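Local coordinates for taurocyamine kinase (Schistosoma mansoni, PDB 4WOD), which catalyses the reversible transfer of phosphate between ATP and taurocyamine, a magnesium-dependent reaction of the ATP:guanido phosphotransferase family, at residues Asp83-Pro88 with Arg325-Thr330; Leu290-Glu295 with Met412-Ala417; Pro365-Thr370 with Gly416-Arg421; Glu377-Ser380 with Thr386-Tyr389; Ala601-Leu606 with Thr694-Ala699. The protein carries 4 engineered substitutions. All coordinates share one frame; numbering follows the deposited sequence.

Overall arrangement
Contact 1 closes the first long loop, bringing the end of helix 74-84 against the loop between strand 318-323 and helix 331-355, all within the first repeat. Contact 2 opens inside that loop at 290-295 and closes beyond it at 412-417, so the two cross; it ties the first repeat to helix 409-418 of the second. Contact 3 starts at 365-370 and ends on the same helix, sharing Gly416 and Ala417 with contact 2 and joined to it by the Arg414-Glu367 salt bridge. Contact 4, between a loop and the short helix 385-388 just after it, nests inside both. Contact 5 follows in series, pairing two helices of the second catalytic domain, its centre about 36 Å from that of contact 2.

Contact 1 (Asp83-Pro88 with Arg325-Thr330); sequences DYHKVP and RRLGLT
His85 lies with its ring flat against Leu327, and the two side chains cross at about a right angle. Start at His85 CB, which sits 4.1 Å from Leu327 CD2. With chi1 at -72°, CG swings beside the backbone N and the ring turns its face to the leucine. His85 CG and CD2 both lie 4.0 Å from Leu327 CD2, while His85 ND1 comes 3.9 Å from Leu327 CB. That CB stands over the ring, 4.1 Å from the centroid, in a CH-pi contact shifted toward the rim. The opposite face is covered centrally by CD2 of Tyr84, a residue that touches the bound arginine, so the imidazole is sandwiched. Both ring nitrogens are engaged: His85 ND1 meets a water at 2.7 Å, which also accepts from the N of Arg326 at 2.9 Å, and NE2 is hydrogen-bonded to the O of Pro269, the residue that follows the predicted active-site Cys268 in sequence. Farther out, Val87 adds a looser methyl contact with the same leucine. His85 is the first residue beyond helix 74-84, whose end is closed by a Schellman motif with Lys86 at positive phi; the Leu327 loop runs from strand 318-323 into helix 331-355.

Contact 2 (Leu290-Glu295 with Met412-Ala417); sequences LPNFKE and MIRNGA
The guanidinium of Arg414 carries Pro291 CD over one face, 4.2 Å from NH1, and Asn292 OD1 at its edge, in the plane of the group. The Asn292 amide is turned almost perpendicular to it, the two planes 85° apart. Asn292 OD1 takes two N-H groups of Arg414 at once: a fairly straight bond from NH2 at 2.7 Å, received on a lone pair in the carbonyl plane, and a weak, bent one from NH1 at 3.1 Å. Leu290 closes in obliquely, its CD2 3.7 Å from Arg414 NH2. Arg414 gets there by reach: CG is anti to the backbone N and the chain stays extended to NE, carrying the cation from helix 409-418 across to the turn that leads into helix 293-299. Asn292 holds the N-cap position of that helix, yet its side chain makes no capping bond; chi1 of 57° directs the amide at the arginine instead. The contact therefore bridges the two repeats. Glu367 forms a salt bridge with NE, and Asp557 O accepts from NH1. With all three nitrogens of the guanidinium engaged, this buried charge is probably well stabilised by the carboxylate and two carbonyl-type oxygens.

Contact 3 (Pro365-Thr370 with Gly416-Arg421); sequences PVEPLT and GAYNNR
Glu367 and Tyr418 approach from opposite directions and meet at the edge of the phenol. Glu367 OE2 lies in the plane of the ring, on the side of Tyr418 CE2, 3.2 Å from that carbon, and accepts a very short hydrogen bond of 2.5 Å from Tyr418 OH. The carboxylate is not coplanar with the ring; the two planes are 33° apart. A bend at chi2 (93°) folds the glutamate chain and turns its end to the tyrosine, while its flanks rest on Leu348 and Leu352 of helix 331-355. Tyr418 is the last helical residue of helix 409-418, and its bond to Glu367 attaches the linker that enters helix 369-376 to the end of that helix, inside the N-terminal domain of the second repeat. Just beyond, Asn420 folds back to close the helix end: Asn420 ND2 donates to Gly416 O at 3.0 Å, within the carbonyl plane, and to Ala417 O at 3.2 Å, so one amide reaches two carbonyls of the final turn, the second only weakly. Since the other carboxylate oxygen, OE1, is paired with Arg414, Glu367 is probably ionised, and its charge would polarise the phenol O-H.

Contact 4 (Glu377-Ser380 with Thr386-Tyr389); sequences EGAS and TRKY
Arg387 lays its outer half against the backbone of Glu377 and Ala379, and the packing is closest around Ala379. Arg387 CD rests 3.4 Å from Ala379 O and 4.3 Å from Ala379 CB, so the aliphatic arm touches both the methyl and the carbonyl of that residue. Arg387 NE passes 3.7 Å from Glu377 CA. At the end of the arm, Arg387 NH1 gives Ala379 O a hydrogen bond of 2.9 Å, bent to 130° and therefore weak. Over one face of the guanidinium stands Glu377 O, 3.6 Å from Arg387 NH1 and shifted toward the rim. With CG anti to the backbone N (chi1 177°) and the chain extended to NE, the arginine reaches back from helix 385-388 to the segment that follows helix 369-376. The arrangement belongs to the connection between two consecutive helices of the small N-terminal domain of the second repeat, a long side chain spanning the link from helix 369-376 to helix 385-388. Leu376 and Ile381 also touch the arginine, and Ala379, which is buried, packs on Cys384 and Asn420. The outer side is much looser. Glu377 is exposed and its CB points away from the arginine; its carboxylate could draw the cation only from a distance, Glu377 OE1 being 5.3 Å from Arg387 NH2, with no salt bridge formed. Ser380 also has its CB directed away, and its OG bonds to Glu382 OE1 and to Lys383 N.

Contact 5 (Ala601-Leu606 with Thr694-Ala699); sequences AVYKRL and TELQAA
Tyr603 sets CG anti to its own backbone N (chi1 -177°), beside the carbonyl carbon, which points the phenol from helix 599-614 toward Glu695, Leu696 and Ala699 at the start of helix 695-715. These are two helices of the second C-terminal catalytic domain, packed beside its antiparallel sheet. Their short segments run close to antiparallel, at 152°, with axes 12.1 Å apart, a wide separation that the tyrosine spans. Ala699 CB comes up obliquely to the ring, 3.8 Å from both Tyr603 CD1 and CE1. Past the ring, the hydroxyl reaches the first turn of the other helix: Tyr603 OH is 3.7 Å from Glu695 CB and 3.5 Å from Leu696 N, with Leu696 CD1 a little farther off at 4.2 Å. Its hydrogen bond, however, goes to Phe462 O, and Phe470 meets the ring edge-to-face, so the phenol is held in a buried setting from several directions. The Glu695 side chain crosses that of Tyr603 at about a right angle; it bends at chi2 and leads the carboxylate away, where OE1 accepts from Thr461 N. Both Tyr603 and Glu695 also pack on Met639 of strand 639-646. The turn that receives the tyrosine begins with a capping box. Gln697 N donates to Thr694 OG1 at 3.2 Å, and in return Thr694 N gives Gln697 OE1 a nearly straight bond of 2.8 Å, at 168°.

Contact 1 (Asp83-Pro88 with Arg325-Thr330)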
# COMPACT_ATOMS: atom_id res chain seq x y z
N ASP A 83 4.89 -19.19 -1.02
CA ASP A 83 5.14 -17.76 -1.11
C ASP A 83 3.88 -16.96 -1.52
O ASP A 83 3.45 -16.04 -0.80
CB ASP A 83 6.29 -17.52 -2.09
CG ASP A 83 6.93 -16.14 -1.93
OD1 ASP A 83 6.19 -15.15 -1.72
OD2 ASP A 83 8.17 -16.05 -2.03
N TYR A 84 3.29 -17.32 -2.67
CA TYR A 84 2.13 -16.60 -3.20
C TYR A 84 0.92 -16.65 -2.27
O TYR A 84 0.22 -15.64 -2.06
CB TYR A 84 1.72 -17.16 -4.57
CG TYR A 84 0.57 -16.39 -5.19
CD1 TYR A 84 0.79 -15.20 -5.87
CD2 TYR A 84 -0.73 -16.85 -5.08
CE1 TYR A 84 -0.26 -14.49 -6.43
CE2 TYR A 84 -1.78 -16.15 -5.62
CZ TYR A 84 -1.54 -14.98 -6.29
OH TYR A 84 -2.60 -14.30 -6.83
N HIS A 85 0.65 -17.83 -1.72
CA HIS A 85 -0.53 -18.00 -0.89
C HIS A 85 -0.24 -17.70 0.58
O HIS A 85 -1.12 -17.90 1.44
CB HIS A 85 -1.09 -19.42 -1.07
CG HIS A 85 -1.75 -19.63 -2.39
ND1 HIS A 85 -3.00 -19.14 -2.69
CD2 HIS A 85 -1.32 -20.26 -3.51
CE1 HIS A 85 -3.32 -19.46 -3.93
NE2 HIS A 85 -2.32 -20.15 -4.45
N LYS A 86 0.97 -17.22 0.85
CA LYS A 86 1.42 -16.84 2.19
C LYS A 86 1.18 -17.95 3.20
O LYS A 86 0.54 -17.74 4.22
CB LYS A 86 0.73 -15.56 2.67
CG LYS A 86 1.07 -14.33 1.85
CD LYS A 86 -0.07 -13.34 1.89
CE LYS A 86 0.41 -11.92 1.64
NZ LYS A 86 1.25 -11.82 0.41
N VAL A 87 1.69 -19.13 2.87
CA VAL A 87 1.51 -20.31 3.70
C VAL A 87 2.62 -20.31 4.73
O VAL A 87 3.80 -20.31 4.37
CB VAL A 87 1.53 -21.61 2.87
CG1 VAL A 87 1.41 -22.84 3.77
CG2 VAL A 87 0.40 -21.59 1.83
N PRO A 88 2.22 -20.26 6.01
CA PRO A 88 3.05 -20.03 7.19
C PRO A 88 4.46 -20.61 7.11
O PRO A 88 5.43 -19.88 6.85
CB PRO A 88 2.23 -20.72 8.29
CG PRO A 88 0.83 -20.47 7.89
CD PRO A 88 0.82 -20.54 6.38
N ARG A 325 -8.63 -15.15 -0.37
CA ARG A 325 -8.07 -16.48 -0.14
C ARG A 325 -8.63 -17.52 -1.08
O ARG A 325 -9.79 -17.47 -1.46
CB ARG A 325 -8.31 -16.92 1.31
CG ARG A 325 -7.44 -16.20 2.31
CD ARG A 325 -7.64 -16.77 3.71
NE ARG A 325 -7.20 -15.86 4.77
CZ ARG A 325 -5.93 -15.60 5.05
NH1 ARG A 325 -4.96 -16.17 4.34
NH2 ARG A 325 -5.62 -14.76 6.04
N ARG A 326 -7.78 -18.47 -1.47
CA ARG A 326 -8.21 -19.61 -2.28
C ARG A 326 -7.82 -20.94 -1.64
O ARG A 326 -8.53 -21.94 -1.73
CB ARG A 326 -7.58 -19.57 -3.68
CG ARG A 326 -7.80 -18.29 -4.47
CD ARG A 326 -9.12 -18.29 -5.22
NE ARG A 326 -9.23 -17.09 -6.04
CZ ARG A 326 -9.45 -15.87 -5.57
NH1 ARG A 326 -9.61 -15.66 -4.25
NH2 ARG A 326 -9.50 -14.84 -6.41
N LEU A 327 -6.64 -20.95 -1.02
CA LEU A 327 -6.03 -22.18 -0.56
C LEU A 327 -5.99 -22.25 0.97
O LEU A 327 -5.67 -21.27 1.63
CB LEU A 327 -4.62 -22.31 -1.13
CG LEU A 327 -3.81 -23.56 -0.78
CD1 LEU A 327 -4.36 -24.77 -1.51
CD2 LEU A 327 -2.35 -23.36 -1.12
N GLY A 328 -6.33 -23.42 1.51
CA GLY A 328 -6.25 -23.62 2.95
C GLY A 328 -7.53 -23.36 3.73
O GLY A 328 -7.49 -23.24 4.95
N LEU A 329 -8.65 -23.25 3.01
CA LEU A 329 -9.97 -23.11 3.63
C LEU A 329 -11.00 -23.78 2.73
O LEU A 329 -10.70 -24.12 1.59
CB LEU A 329 -10.38 -21.64 3.87
CG LEU A 329 -10.14 -20.51 2.86
CD1 LEU A 329 -10.56 -20.82 1.44
CD2 LEU A 329 -10.87 -19.25 3.31
N THR A 330 -12.21 -23.99 3.25
CA THR A 330 -13.27 -24.54 2.42
C THR A 330 -13.94 -23.48 1.56
O THR A 330 -13.74 -22.27 1.75
CB THR A 330 -14.36 -25.22 3.25
OG1 THR A 330 -15.03 -24.21 4.02
CG2 THR A 330 -13.78 -26.26 4.16
O HOH W 1 -4.91 -18.55 -0.85

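Contact 2 (Leu290-Glu295 with Met412-Ala417)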
# COMPACT_ATOMS: atom_id res chain seq x y z
N LEU A 290 -9.26 6.42 -0.24
CA LEU A 290 -8.48 6.44 0.99
C LEU A 290 -7.05 6.05 0.64
O LEU A 290 -6.83 5.27 -0.29
CB LEU A 290 -9.07 5.50 2.05
CG LEU A 290 -10.44 5.99 2.58
CD1 LEU A 290 -11.10 4.93 3.40
CD2 LEU A 290 -10.27 7.28 3.40
N PRO A 291 -6.07 6.62 1.35
CA PRO A 291 -4.66 6.34 1.01
C PRO A 291 -4.29 4.87 1.17
O PRO A 291 -3.52 4.34 0.36
CB PRO A 291 -3.89 7.22 2.00
CG PRO A 291 -4.81 8.37 2.24
CD PRO A 291 -6.19 7.76 2.28
N ASN A 292 -4.86 4.22 2.19
CA ASN A 292 -4.61 2.82 2.43
C ASN A 292 -5.78 1.90 2.03
O ASN A 292 -5.99 0.86 2.66
CB ASN A 292 -4.25 2.60 3.90
CG ASN A 292 -5.32 3.12 4.84
OD1 ASN A 292 -6.10 4.00 4.47
ND2 ASN A 292 -5.38 2.56 6.05
N PHE A 293 -6.53 2.30 1.00
CA PHE A 293 -7.63 1.49 0.42
C PHE A 293 -7.26 0.01 0.29
O PHE A 293 -7.93 -0.85 0.85
CB PHE A 293 -8.02 2.07 -0.95
CG PHE A 293 -8.97 1.20 -1.76
CD1 PHE A 293 -10.22 0.85 -1.26
CD2 PHE A 293 -8.63 0.79 -3.05
CE1 PHE A 293 -11.09 0.07 -2.03
CE2 PHE A 293 -9.50 0.02 -3.82
CZ PHE A 293 -10.73 -0.34 -3.30
N LYS A 294 -6.18 -0.28 -0.42
CA LYS A 294 -5.72 -1.67 -0.57
C LYS A 294 -5.52 -2.38 0.77
O LYS A 294 -5.97 -3.53 0.94
CB LYS A 294 -4.42 -1.71 -1.38
CG LYS A 294 -4.54 -1.18 -2.80
CD LYS A 294 -5.41 -2.09 -3.66
CE LYS A 294 -5.58 -1.57 -5.09
NZ LYS A 294 -4.31 -1.57 -5.88
N GLU A 295 -4.87 -1.72 1.72
CA GLU A 295 -4.58 -2.35 3.00
C GLU A 295 -5.88 -2.59 3.75
O GLU A 295 -6.04 -3.63 4.39
CB GLU A 295 -3.62 -1.50 3.83
CG GLU A 295 -2.18 -1.40 3.27
CD GLU A 295 -2.08 -0.60 1.95
OE1 GLU A 295 -3.02 0.17 1.63
OE2 GLU A 295 -1.06 -0.74 1.23
N MET A 412 -7.16 13.80 12.33
CA MET A 412 -5.87 13.92 12.98
C MET A 412 -5.48 12.67 13.79
O MET A 412 -4.30 12.43 14.01
CB MET A 412 -5.81 15.20 13.85
CG MET A 412 -6.46 15.14 15.22
SD MET A 412 -6.15 16.69 16.17
CE MET A 412 -6.47 17.87 14.88
N ILE A 413 -6.45 11.84 14.17
CA ILE A 413 -6.08 10.59 14.83
C ILE A 413 -5.92 9.41 13.86
O ILE A 413 -5.47 8.33 14.25
CB ILE A 413 -7.11 10.18 15.93
CG1 ILE A 413 -8.44 9.76 15.28
CG2 ILE A 413 -7.29 11.31 16.97
CD1 ILE A 413 -9.29 8.89 16.18
N ARG A 414 -6.26 9.62 12.58
CA ARG A 414 -6.26 8.53 11.60
C ARG A 414 -4.91 7.81 11.50
O ARG A 414 -4.87 6.56 11.44
CB ARG A 414 -6.66 9.05 10.21
CG ARG A 414 -7.04 7.94 9.26
CD ARG A 414 -7.45 8.44 7.86
NE ARG A 414 -8.05 7.35 7.08
CZ ARG A 414 -7.35 6.46 6.37
NH1 ARG A 414 -6.02 6.53 6.32
NH2 ARG A 414 -7.98 5.50 5.71
N ASN A 415 -3.81 8.56 11.50
CA ASN A 415 -2.51 7.89 11.39
C ASN A 415 -2.30 6.92 12.56
O ASN A 415 -1.76 5.82 12.38
CB ASN A 415 -1.34 8.89 11.32
CG ASN A 415 -1.19 9.71 12.59
OD1 ASN A 415 -2.10 10.42 12.98
ND2 ASN A 415 -0.07 9.55 13.27
N GLY A 416 -2.76 7.30 13.74
CA GLY A 416 -2.65 6.44 14.91
C GLY A 416 -3.63 5.28 14.88
O GLY A 416 -3.29 4.14 15.25
N ALA A 417 -4.85 5.56 14.45
CA ALA A 417 -5.85 4.51 14.31
C ALA A 417 -5.34 3.34 13.46
O ALA A 417 -5.53 2.17 13.82
CB ALA A 417 -7.11 5.08 13.72

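Contact 3 (Pro365-Thr370 with Gly416-Arg421)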
# COMPACT_ATOMS: atom_id res chain seq x y z
N PRO A 365 -11.30 12.75 2.47
CA PRO A 365 -12.43 12.27 3.28
C PRO A 365 -11.92 11.41 4.44
O PRO A 365 -10.82 10.88 4.37
CB PRO A 365 -13.25 11.47 2.27
CG PRO A 365 -12.27 11.01 1.26
CD PRO A 365 -11.22 12.09 1.17
N VAL A 366 -12.69 11.30 5.52
CA VAL A 366 -12.23 10.55 6.67
C VAL A 366 -13.36 9.71 7.24
O VAL A 366 -14.53 10.10 7.17
CB VAL A 366 -11.65 11.49 7.76
CG1 VAL A 366 -12.75 12.37 8.37
CG2 VAL A 366 -10.87 10.69 8.83
N GLU A 367 -13.00 8.55 7.79
CA GLU A 367 -13.97 7.69 8.48
C GLU A 367 -14.55 8.42 9.70
O GLU A 367 -13.91 9.34 10.26
CB GLU A 367 -13.30 6.38 8.91
CG GLU A 367 -12.69 5.54 7.77
CD GLU A 367 -11.20 5.83 7.51
OE1 GLU A 367 -10.77 7.00 7.63
OE2 GLU A 367 -10.46 4.88 7.18
N PRO A 368 -15.77 8.03 10.13
CA PRO A 368 -16.31 8.60 11.37
C PRO A 368 -15.33 8.49 12.54
O PRO A 368 -14.63 7.49 12.69
CB PRO A 368 -17.55 7.73 11.62
CG PRO A 368 -18.03 7.39 10.24
CD PRO A 368 -16.73 7.14 9.47
N LEU A 369 -15.27 9.55 13.35
CA LEU A 369 -14.42 9.59 14.53
C LEU A 369 -14.58 8.34 15.41
O LEU A 369 -13.59 7.77 15.86
CB LEU A 369 -14.72 10.84 15.34
CG LEU A 369 -13.98 10.98 16.67
CD1 LEU A 369 -12.45 10.87 16.46
CD2 LEU A 369 -14.37 12.29 17.33
N THR A 370 -15.81 7.91 15.66
CA THR A 370 -16.01 6.76 16.55
C THR A 370 -15.51 5.45 15.94
O THR A 370 -15.14 4.53 16.67
CB THR A 370 -17.47 6.58 16.95
OG1 THR A 370 -18.27 6.47 15.77
CG2 THR A 370 -17.94 7.77 17.79
N GLY A 416 -2.76 7.30 13.74
CA GLY A 416 -2.65 6.44 14.91
C GLY A 416 -3.63 5.28 14.88
O GLY A 416 -3.29 4.14 15.25
N ALA A 417 -4.85 5.56 14.45
CA ALA A 417 -5.85 4.51 14.31
C ALA A 417 -5.34 3.34 13.46
O ALA A 417 -5.53 2.17 13.82
CB ALA A 417 -7.11 5.08 13.72
N TYR A 418 -4.68 3.65 12.35
CA TYR A 418 -4.19 2.61 11.45
C TYR A 418 -2.73 2.20 11.67
O TYR A 418 -2.27 1.22 11.07
CB TYR A 418 -4.35 3.05 10.01
CG TYR A 418 -5.77 2.95 9.50
CD1 TYR A 418 -6.34 1.72 9.21
CD2 TYR A 418 -6.52 4.10 9.27
CE1 TYR A 418 -7.64 1.62 8.73
CE2 TYR A 418 -7.83 4.01 8.80
CZ TYR A 418 -8.37 2.77 8.53
OH TYR A 418 -9.66 2.67 8.03
N ASN A 419 -2.01 2.96 12.48
CA ASN A 419 -0.64 2.61 12.88
C ASN A 419 -0.49 2.80 14.38
O ASN A 419 -0.06 3.85 14.84
CB ASN A 419 0.39 3.45 12.12
CG ASN A 419 0.24 3.32 10.61
OD1 ASN A 419 0.85 2.44 9.99
ND2 ASN A 419 -0.59 4.17 10.02
N ASN A 420 -0.83 1.75 15.13
CA ASN A 420 -0.97 1.84 16.58
C ASN A 420 0.34 2.11 17.33
O ASN A 420 0.32 2.37 18.51
CB ASN A 420 -1.58 0.55 17.14
CG ASN A 420 -3.04 0.35 16.75
OD1 ASN A 420 -3.55 -0.77 16.83
ND2 ASN A 420 -3.72 1.42 16.34
N ARG A 421 1.48 2.01 16.65
CA ARG A 421 2.74 2.34 17.31
C ARG A 421 3.08 3.82 17.14
O ARG A 421 4.00 4.34 17.79
CB ARG A 421 3.88 1.47 16.78
CG ARG A 421 3.70 -0.02 17.03
CD ARG A 421 5.03 -0.76 16.82
NE ARG A 421 4.86 -2.20 16.69
CZ ARG A 421 5.86 -3.05 16.47
NH1 ARG A 421 7.11 -2.62 16.37
NH2 ARG A 421 5.62 -4.35 16.37

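Contact 4 (Glu377-Ser380 with Thr386-Tyr389)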
# COMPACT_ATOMS: atom_id res chain seq x y z
N GLU A 377 -7.97 1.65 19.64
CA GLU A 377 -7.92 0.88 20.88
C GLU A 377 -6.73 -0.08 20.94
O GLU A 377 -6.34 -0.50 22.02
CB GLU A 377 -9.23 0.10 21.06
CG GLU A 377 -10.40 1.04 21.26
CD GLU A 377 -11.63 0.34 21.79
OE1 GLU A 377 -11.60 -0.91 21.95
OE2 GLU A 377 -12.63 1.04 22.03
N GLY A 378 -6.15 -0.39 19.79
CA GLY A 378 -4.98 -1.24 19.73
C GLY A 378 -3.70 -0.52 20.13
O GLY A 378 -2.64 -1.14 20.25
N ALA A 379 -3.79 0.79 20.33
CA ALA A 379 -2.62 1.55 20.76
C ALA A 379 -2.52 1.52 22.27
O ALA A 379 -3.53 1.43 22.97
CB ALA A 379 -2.70 2.99 20.26
N SER A 380 -1.31 1.58 22.79
CA SER A 380 -1.15 1.62 24.23
C SER A 380 -1.63 2.95 24.77
O SER A 380 -1.11 4.00 24.39
CB SER A 380 0.30 1.41 24.64
OG SER A 380 0.47 1.76 26.01
N THR A 386 -2.05 10.16 21.29
CA THR A 386 -3.22 10.31 20.44
C THR A 386 -4.45 9.65 21.08
O THR A 386 -5.55 10.20 21.06
CB THR A 386 -2.96 9.69 19.03
OG1 THR A 386 -1.75 10.25 18.48
CG2 THR A 386 -4.14 9.94 18.10
N ARG A 387 -4.23 8.47 21.65
CA ARG A 387 -5.30 7.73 22.35
C ARG A 387 -5.57 8.23 23.76
O ARG A 387 -6.72 8.33 24.19
CB ARG A 387 -4.96 6.24 22.40
CG ARG A 387 -5.97 5.45 23.18
CD ARG A 387 -5.82 3.96 23.01
NE ARG A 387 -6.98 3.28 23.57
CZ ARG A 387 -6.92 2.25 24.40
NH1 ARG A 387 -5.75 1.76 24.77
NH2 ARG A 387 -8.04 1.71 24.87
N LYS A 388 -4.50 8.54 24.49
CA LYS A 388 -4.62 8.91 25.90
C LYS A 388 -5.58 10.09 26.12
O LYS A 388 -6.32 10.12 27.11
CB LYS A 388 -3.23 9.24 26.46
CG LYS A 388 -3.19 9.53 27.94
CD LYS A 388 -1.77 9.77 28.38
CE LYS A 388 -1.69 10.29 29.79
NZ LYS A 388 -0.28 10.51 30.19
N TYR A 389 -5.58 11.05 25.20
CA TYR A 389 -6.41 12.24 25.39
C TYR A 389 -7.68 12.20 24.58
O TYR A 389 -8.46 13.15 24.61
CB TYR A 389 -5.60 13.51 25.08
CG TYR A 389 -4.54 13.67 26.14
CD1 TYR A 389 -4.84 14.25 27.37
CD2 TYR A 389 -3.25 13.19 25.93
CE1 TYR A 389 -3.89 14.36 28.37
CE2 TYR A 389 -2.29 13.30 26.92
CZ TYR A 389 -2.61 13.90 28.13
OH TYR A 389 -1.65 13.99 29.11

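Contact 5 (Ala601-Leu606 with Thr694-Ala699)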
# COMPACT_ATOMS: atom_id res chain seq x y z
N ALA A 601 28.33 27.98 12.06
CA ALA A 601 28.19 28.25 10.63
C ALA A 601 26.94 27.59 10.03
O ALA A 601 26.31 28.14 9.14
CB ALA A 601 29.44 27.79 9.88
N VAL A 602 26.58 26.40 10.52
CA VAL A 602 25.37 25.74 10.06
C VAL A 602 24.15 26.55 10.52
O VAL A 602 23.20 26.79 9.75
CB VAL A 602 25.27 24.29 10.61
CG1 VAL A 602 24.01 23.60 10.07
CG2 VAL A 602 26.50 23.51 10.23
N TYR A 603 24.19 26.95 11.77
CA TYR A 603 23.09 27.70 12.40
C TYR A 603 22.89 29.04 11.71
O TYR A 603 21.77 29.41 11.38
CB TYR A 603 23.39 27.89 13.88
CG TYR A 603 22.30 28.60 14.65
CD1 TYR A 603 21.25 27.87 15.18
CD2 TYR A 603 22.32 29.97 14.83
CE1 TYR A 603 20.22 28.50 15.89
CE2 TYR A 603 21.29 30.62 15.55
CZ TYR A 603 20.24 29.87 16.07
OH TYR A 603 19.21 30.46 16.78
N LYS A 604 23.99 29.76 11.50
CA LYS A 604 23.94 31.05 10.83
C LYS A 604 23.29 30.92 9.44
O LYS A 604 22.37 31.66 9.12
CB LYS A 604 25.36 31.63 10.71
CG LYS A 604 25.40 33.07 10.17
CD LYS A 604 26.77 33.72 10.38
CE LYS A 604 26.85 35.10 9.74
NZ LYS A 604 26.73 34.98 8.26
N ARG A 605 23.75 29.95 8.64
CA ARG A 605 23.20 29.72 7.30
C ARG A 605 21.71 29.39 7.38
O ARG A 605 20.91 29.93 6.64
CB ARG A 605 23.96 28.59 6.59
CG ARG A 605 23.53 28.37 5.15
CD ARG A 605 24.52 27.46 4.42
NE ARG A 605 24.77 26.24 5.16
CZ ARG A 605 25.92 25.92 5.74
NH1 ARG A 605 26.97 26.72 5.64
NH2 ARG A 605 26.03 24.78 6.41
N LEU A 606 21.35 28.49 8.30
CA LEU A 606 19.93 28.21 8.52
C LEU A 606 19.12 29.48 8.81
O LEU A 606 18.11 29.72 8.14
CB LEU A 606 19.72 27.22 9.66
CG LEU A 606 18.22 26.92 9.85
CD1 LEU A 606 17.58 26.41 8.53
CD2 LEU A 606 17.99 25.93 10.97
N THR A 694 13.99 28.94 23.54
CA THR A 694 14.23 29.69 22.31
C THR A 694 15.07 28.86 21.33
O THR A 694 15.59 27.80 21.69
CB THR A 694 14.94 31.03 22.57
OG1 THR A 694 16.25 30.78 23.09
CG2 THR A 694 14.14 31.90 23.56
N GLU A 695 15.18 29.35 20.10
CA GLU A 695 15.96 28.68 19.07
C GLU A 695 17.43 28.63 19.51
O GLU A 695 18.09 27.59 19.45
CB GLU A 695 15.82 29.41 17.72
CG GLU A 695 14.47 29.23 17.01
CD GLU A 695 13.34 30.11 17.54
OE1 GLU A 695 13.57 30.91 18.46
OE2 GLU A 695 12.20 30.00 17.03
N LEU A 696 17.91 29.76 19.99
CA LEU A 696 19.27 29.86 20.52
C LEU A 696 19.52 28.83 21.63
O LEU A 696 20.53 28.13 21.63
CB LEU A 696 19.52 31.28 21.04
CG LEU A 696 20.97 31.69 21.25
CD1 LEU A 696 21.77 31.52 19.96
CD2 LEU A 696 21.01 33.13 21.72
N GLN A 697 18.58 28.72 22.57
CA GLN A 697 18.74 27.75 23.65
C GLN A 697 18.71 26.32 23.09
O GLN A 697 19.48 25.47 23.53
CB GLN A 697 17.66 27.94 24.73
CG GLN A 697 17.78 29.27 25.45
CD GLN A 697 16.57 29.61 26.32
OE1 GLN A 697 15.42 29.29 25.98
NE2 GLN A 697 16.83 30.26 27.44
N ALA A 698 17.83 26.07 22.13
CA ALA A 698 17.74 24.74 21.51
C ALA A 698 19.09 24.32 20.95
O ALA A 698 19.57 23.22 21.20
CB ALA A 698 16.67 24.72 20.42
N ALA A 699 19.70 25.20 20.17
CA ALA A 699 20.98 24.89 19.56
C ALA A 699 22.08 24.82 20.63
O ALA A 699 23.01 24.02 20.51
CB ALA A 699 21.32 25.91 18.48